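Local coordinates for glutathione S-transferase (Ceriporiopsis subvermispora, PDB 6J3E), which binds glutathione and, as a serine-type glutathione S-transferase, probably conjugates it to electrophilic substrates, at residues 32-37 / 101-106; 210-215 / 242-247. One frame throughout, in Å; residues are numbered along the deposited sequence.

Contact 1 of 2, residues 32-37 / 101-106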
# COMPACT_ATOMS: atom_id res chain seq x y z
N ASN A 32 -24.15 -3.49 7.12
CA ASN A 32 -25.03 -2.39 7.53
C ASN A 32 -25.16 -1.35 6.42
O ASN A 32 -26.25 -0.85 6.16
CB ASN A 32 -24.51 -1.75 8.82
CG ASN A 32 -24.66 -2.66 10.04
OD1 ASN A 32 -25.27 -3.73 9.96
ND2 ASN A 32 -24.12 -2.22 11.17
N PHE A 33 -24.05 -1.01 5.76
CA PHE A 33 -24.09 0.02 4.72
C PHE A 33 -24.76 -0.49 3.46
O PHE A 33 -25.44 0.27 2.76
CB PHE A 33 -22.67 0.50 4.41
CG PHE A 33 -22.58 1.39 3.20
CD1 PHE A 33 -22.83 2.76 3.30
CD2 PHE A 33 -22.24 0.86 1.97
CE1 PHE A 33 -22.74 3.58 2.19
CE2 PHE A 33 -22.15 1.66 0.85
CZ PHE A 33 -22.40 3.04 0.96
N LYS A 34 -24.55 -1.77 3.12
CA LYS A 34 -25.25 -2.34 1.98
C LYS A 34 -26.72 -2.60 2.29
O LYS A 34 -27.53 -2.71 1.35
CB LYS A 34 -24.59 -3.64 1.52
CG LYS A 34 -23.34 -3.43 0.67
CD LYS A 34 -22.78 -4.76 0.22
CE LYS A 34 -21.75 -4.57 -0.88
NZ LYS A 34 -22.34 -4.09 -2.17
N GLY A 35 -27.08 -2.69 3.56
CA GLY A 35 -28.46 -2.89 3.95
C GLY A 35 -28.93 -4.32 3.89
O GLY A 35 -30.14 -4.54 3.76
N ILE A 36 -28.02 -5.29 3.98
CA ILE A 36 -28.38 -6.71 3.89
C ILE A 36 -28.70 -7.23 5.28
O ILE A 36 -27.93 -7.01 6.23
CB ILE A 36 -27.25 -7.52 3.22
CG1 ILE A 36 -26.87 -6.87 1.89
CG2 ILE A 36 -27.69 -8.96 2.99
CD1 ILE A 36 -25.64 -7.45 1.23
N PRO A 37 -29.83 -7.90 5.47
CA PRO A 37 -30.14 -8.48 6.78
C PRO A 37 -29.24 -9.66 7.06
O PRO A 37 -28.87 -10.42 6.16
CB PRO A 37 -31.59 -8.93 6.64
CG PRO A 37 -31.73 -9.21 5.18
CD PRO A 37 -30.90 -8.16 4.49
N PRO A 101 -25.59 -0.62 -2.48
CA PRO A 101 -24.47 0.31 -2.75
C PRO A 101 -23.15 -0.43 -2.91
O PRO A 101 -22.72 -1.17 -2.02
CB PRO A 101 -24.46 1.22 -1.51
CG PRO A 101 -25.84 1.14 -0.95
CD PRO A 101 -26.32 -0.26 -1.24
N VAL A 102 -22.51 -0.24 -4.06
CA VAL A 102 -21.22 -0.87 -4.35
C VAL A 102 -20.14 -0.31 -3.43
O VAL A 102 -20.07 0.90 -3.19
CB VAL A 102 -20.85 -0.64 -5.82
CG1 VAL A 102 -19.41 -1.01 -6.07
CG2 VAL A 102 -21.78 -1.45 -6.73
N VAL A 103 -19.30 -1.20 -2.89
CA VAL A 103 -18.17 -0.76 -2.07
C VAL A 103 -16.82 -0.95 -2.76
O VAL A 103 -15.86 -0.25 -2.39
CB VAL A 103 -18.15 -1.42 -0.68
CG1 VAL A 103 -19.42 -1.08 0.09
CG2 VAL A 103 -17.93 -2.91 -0.77
N ILE A 104 -16.70 -1.82 -3.75
CA ILE A 104 -15.45 -1.91 -4.50
C ILE A 104 -15.73 -1.76 -5.98
O ILE A 104 -15.75 -2.76 -6.70
CB ILE A 104 -14.70 -3.22 -4.21
CG1 ILE A 104 -14.42 -3.37 -2.71
CG2 ILE A 104 -13.39 -3.29 -5.02
CD1 ILE A 104 -13.56 -4.57 -2.36
N PRO A 105 -15.95 -0.54 -6.49
CA PRO A 105 -16.20 -0.36 -7.92
C PRO A 105 -15.10 -1.00 -8.74
O PRO A 105 -13.92 -0.94 -8.37
CB PRO A 105 -16.22 1.17 -8.10
CG PRO A 105 -15.81 1.74 -6.81
CD PRO A 105 -16.01 0.72 -5.75
N PRO A 106 -15.45 -1.66 -9.85
CA PRO A 106 -14.49 -2.56 -10.51
C PRO A 106 -13.18 -1.91 -10.94
O PRO A 106 -12.13 -2.56 -10.87
CB PRO A 106 -15.27 -3.08 -11.73
CG PRO A 106 -16.68 -3.02 -11.29
CD PRO A 106 -16.81 -1.81 -10.40
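The ring of Phe33 meets the hydrocarbon of Pro101, while Lys34 reaches its carbonyl oxygen with NZ. CB of Pro101 lies 3.3 Å from CE2 of Phe33, approaching the ring obliquely, and is also near CZ. Val103 adds a second apolar touch: its CG1 methyl sits 3.9 Å from CD2 of Phe33. Phe33 has CG anti to the backbone N (chi1 170°), and this torsion swings the ring across to Pro101 and Val103.

Lys34 supplies the polar part. Its chain runs out extended as far as CE, then turns at the last torsion (chi4 -69°), which brings NZ within 2.9 Å of Pro101 O. The ammonium comes in above the carbonyl plane, 46° out of it, rather than within it. Along the way, CE passes 4.2 Å from CG2 of Val103.

One shell further out, beyond the two segments, is Asp94 of helix 86-96. Its OD1 forms a salt bridge with the same NZ and accepts the backbone N-H of Val103, while OD2 takes that of Ile104, so one carboxylate positions both the lysine and the loop. Tyr250 meets Phe33 edge-to-face. Just past Lys34, Gly35 has positive phi and is the C-prime residue of the Schellman motif that ends helix 22-34.

The contact therefore joins the end of a helix in the thioredoxin-like domain to the linker leading into the helical domain. Lys34 NZ has both a full charge and a neutral carbonyl as partners, an arrangement that would probably favour its protonated form.

Contact 2 of 2, residues 210-215 / 242-247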
# COMPACT_ATOMS: atom_id res chain seq x y z
N THR A 210 -12.69 0.02 5.67
CA THR A 210 -11.50 -0.56 6.29
C THR A 210 -11.00 0.30 7.44
O THR A 210 -10.65 -0.21 8.51
CB THR A 210 -10.40 -0.74 5.25
OG1 THR A 210 -10.82 -1.67 4.25
CG2 THR A 210 -9.12 -1.23 5.90
N ILE A 211 -10.97 1.61 7.24
CA ILE A 211 -10.42 2.50 8.25
C ILE A 211 -11.32 2.53 9.48
O ILE A 211 -10.86 2.37 10.62
CB ILE A 211 -10.18 3.90 7.65
CG1 ILE A 211 -9.20 3.78 6.47
CG2 ILE A 211 -9.62 4.84 8.68
CD1 ILE A 211 -9.00 5.04 5.70
N VAL A 212 -12.62 2.71 9.28
CA VAL A 212 -13.50 2.82 10.44
C VAL A 212 -13.58 1.48 11.16
O VAL A 212 -13.82 1.43 12.37
CB VAL A 212 -14.89 3.36 10.04
CG1 VAL A 212 -14.77 4.81 9.57
CG2 VAL A 212 -15.47 2.49 8.95
N GLY A 213 -13.38 0.38 10.44
CA GLY A 213 -13.29 -0.90 11.11
C GLY A 213 -12.22 -0.90 12.19
O GLY A 213 -12.48 -1.24 13.35
N TRP A 214 -11.01 -0.49 11.82
CA TRP A 214 -9.93 -0.56 12.79
C TRP A 214 -10.04 0.56 13.81
O TRP A 214 -9.68 0.36 14.98
CB TRP A 214 -8.58 -0.56 12.07
CG TRP A 214 -8.33 -1.83 11.32
CD1 TRP A 214 -8.82 -2.17 10.08
CD2 TRP A 214 -7.57 -2.96 11.77
NE1 TRP A 214 -8.41 -3.44 9.74
CE2 TRP A 214 -7.64 -3.95 10.75
CE3 TRP A 214 -6.84 -3.24 12.93
CZ2 TRP A 214 -7.00 -5.19 10.86
CZ3 TRP A 214 -6.21 -4.47 13.03
CH2 TRP A 214 -6.30 -5.43 12.01
N VAL A 215 -10.57 1.72 13.41
CA VAL A 215 -10.66 2.84 14.35
C VAL A 215 -11.72 2.56 15.40
O VAL A 215 -11.51 2.84 16.59
CB VAL A 215 -10.92 4.16 13.60
CG1 VAL A 215 -11.22 5.28 14.59
CG2 VAL A 215 -9.71 4.52 12.80
N LYS A 242 -14.16 12.32 12.43
CA LYS A 242 -15.17 12.67 11.44
C LYS A 242 -15.60 11.45 10.63
O LYS A 242 -16.80 11.26 10.37
CB LYS A 242 -14.65 13.79 10.55
CG LYS A 242 -14.28 15.03 11.36
CD LYS A 242 -13.65 16.12 10.53
CE LYS A 242 -13.26 17.31 11.43
NZ LYS A 242 -12.39 18.29 10.72
N GLN A 243 -14.66 10.59 10.24
CA GLN A 243 -15.08 9.37 9.57
C GLN A 243 -15.97 8.52 10.45
O GLN A 243 -16.96 7.95 9.98
CB GLN A 243 -13.87 8.57 9.13
CG GLN A 243 -13.19 9.22 7.97
CD GLN A 243 -11.88 8.58 7.67
OE1 GLN A 243 -11.20 8.09 8.57
NE2 GLN A 243 -11.50 8.59 6.40
N LEU A 244 -15.63 8.42 11.74
CA LEU A 244 -16.49 7.69 12.66
C LEU A 244 -17.90 8.26 12.64
O LEU A 244 -18.88 7.52 12.53
CB LEU A 244 -15.90 7.72 14.07
CG LEU A 244 -14.87 6.63 14.37
CD1 LEU A 244 -14.70 6.46 15.87
CD2 LEU A 244 -15.35 5.36 13.74
N ALA A 245 -18.01 9.59 12.70
CA ALA A 245 -19.33 10.21 12.72
C ALA A 245 -20.09 9.92 11.44
O ALA A 245 -21.29 9.60 11.47
CB ALA A 245 -19.19 11.72 12.92
N LEU A 246 -19.41 10.00 10.29
CA LEU A 246 -20.06 9.74 9.02
C LEU A 246 -20.68 8.36 8.96
O LEU A 246 -21.70 8.16 8.27
CB LEU A 246 -19.04 9.90 7.90
CG LEU A 246 -18.75 11.33 7.45
CD1 LEU A 246 -17.57 11.31 6.49
CD2 LEU A 246 -19.99 11.93 6.79
N PHE A 247 -20.09 7.39 9.66
CA PHE A 247 -20.54 6.01 9.62
C PHE A 247 -21.41 5.65 10.81
O PHE A 247 -21.92 4.52 10.85
CB PHE A 247 -19.33 5.06 9.57
CG PHE A 247 -18.69 4.99 8.22
CD1 PHE A 247 -17.67 5.86 7.87
CD2 PHE A 247 -19.14 4.06 7.28
CE1 PHE A 247 -17.10 5.80 6.61
CE2 PHE A 247 -18.57 3.99 6.01
CZ PHE A 247 -17.55 4.86 5.67
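Val212 of helix 206-222 packs against Gln243, Leu244 and Phe247 of helix 235-247, inside the all-helical C-terminal domain of the glutathione S-transferase fold. Segments 210-215 and 242-247 cross steeply, at -103°, and their axes come within 9.8 Å, so the shared patch is compact and Val212 occupies its middle.

Starting at CB, Val212 first meets Leu244, whose CD2 is 4.2 Å away. From there the two methyls part. CG1, anti to the carbonyl carbon (chi1 -67°), reaches toward the other helix: it touches CB of Gln243 and comes to 3.5 Å from CD1 of Phe247. CG2 stands over the face of the Phe247 ring, 4.1 Å from the centroid and 10° off the normal, a well-centred CH-pi contact. Both methyls thus lie above the same face of that ring, CG2 over its centre and CG1 displaced outward past CD1. Tyr29 of helix 22-34 also touches Val212, bringing the N-terminal domain up to this helix pair.

The neighbours on helix 206-222 extend the patch in both directions. One turn on, Val215 sets CG1 3.9 Å from CD1 of Leu244, purely hydrocarbon against hydrocarbon. Ile211, just before Val212, carries the patch toward Gln243. No hydrogen bond links the two segments; the polar end of Gln243 is held elsewhere, with NE2 donating to Leu197 O. That bond helps fix the rotation of the amide, whose chain is extended beyond CG, and OE1 comes to rest 3.6 Å from CG2 of Ile211.

The two contacts differ in depth and chemistry. Contact 1 is partly buried, with its centre about 17 Å from the centre of the chain, and joins a helix end to a loop through a mixture of apolar touches and a charged hydrogen bond. Contact 2 lies deeper, about 10 Å from that centre; it sets helix against helix, and all its touching residues are buried and no hydrogen bond crosses. Their own atoms do not touch, yet they share surroundings: Val103 packs on helix 206-222, which carries segment 210-215 of contact 2, Val212 packs on helix 22-34, whose C-terminal end belongs to contact 1, and Val204 touches both Phe33 and Phe247.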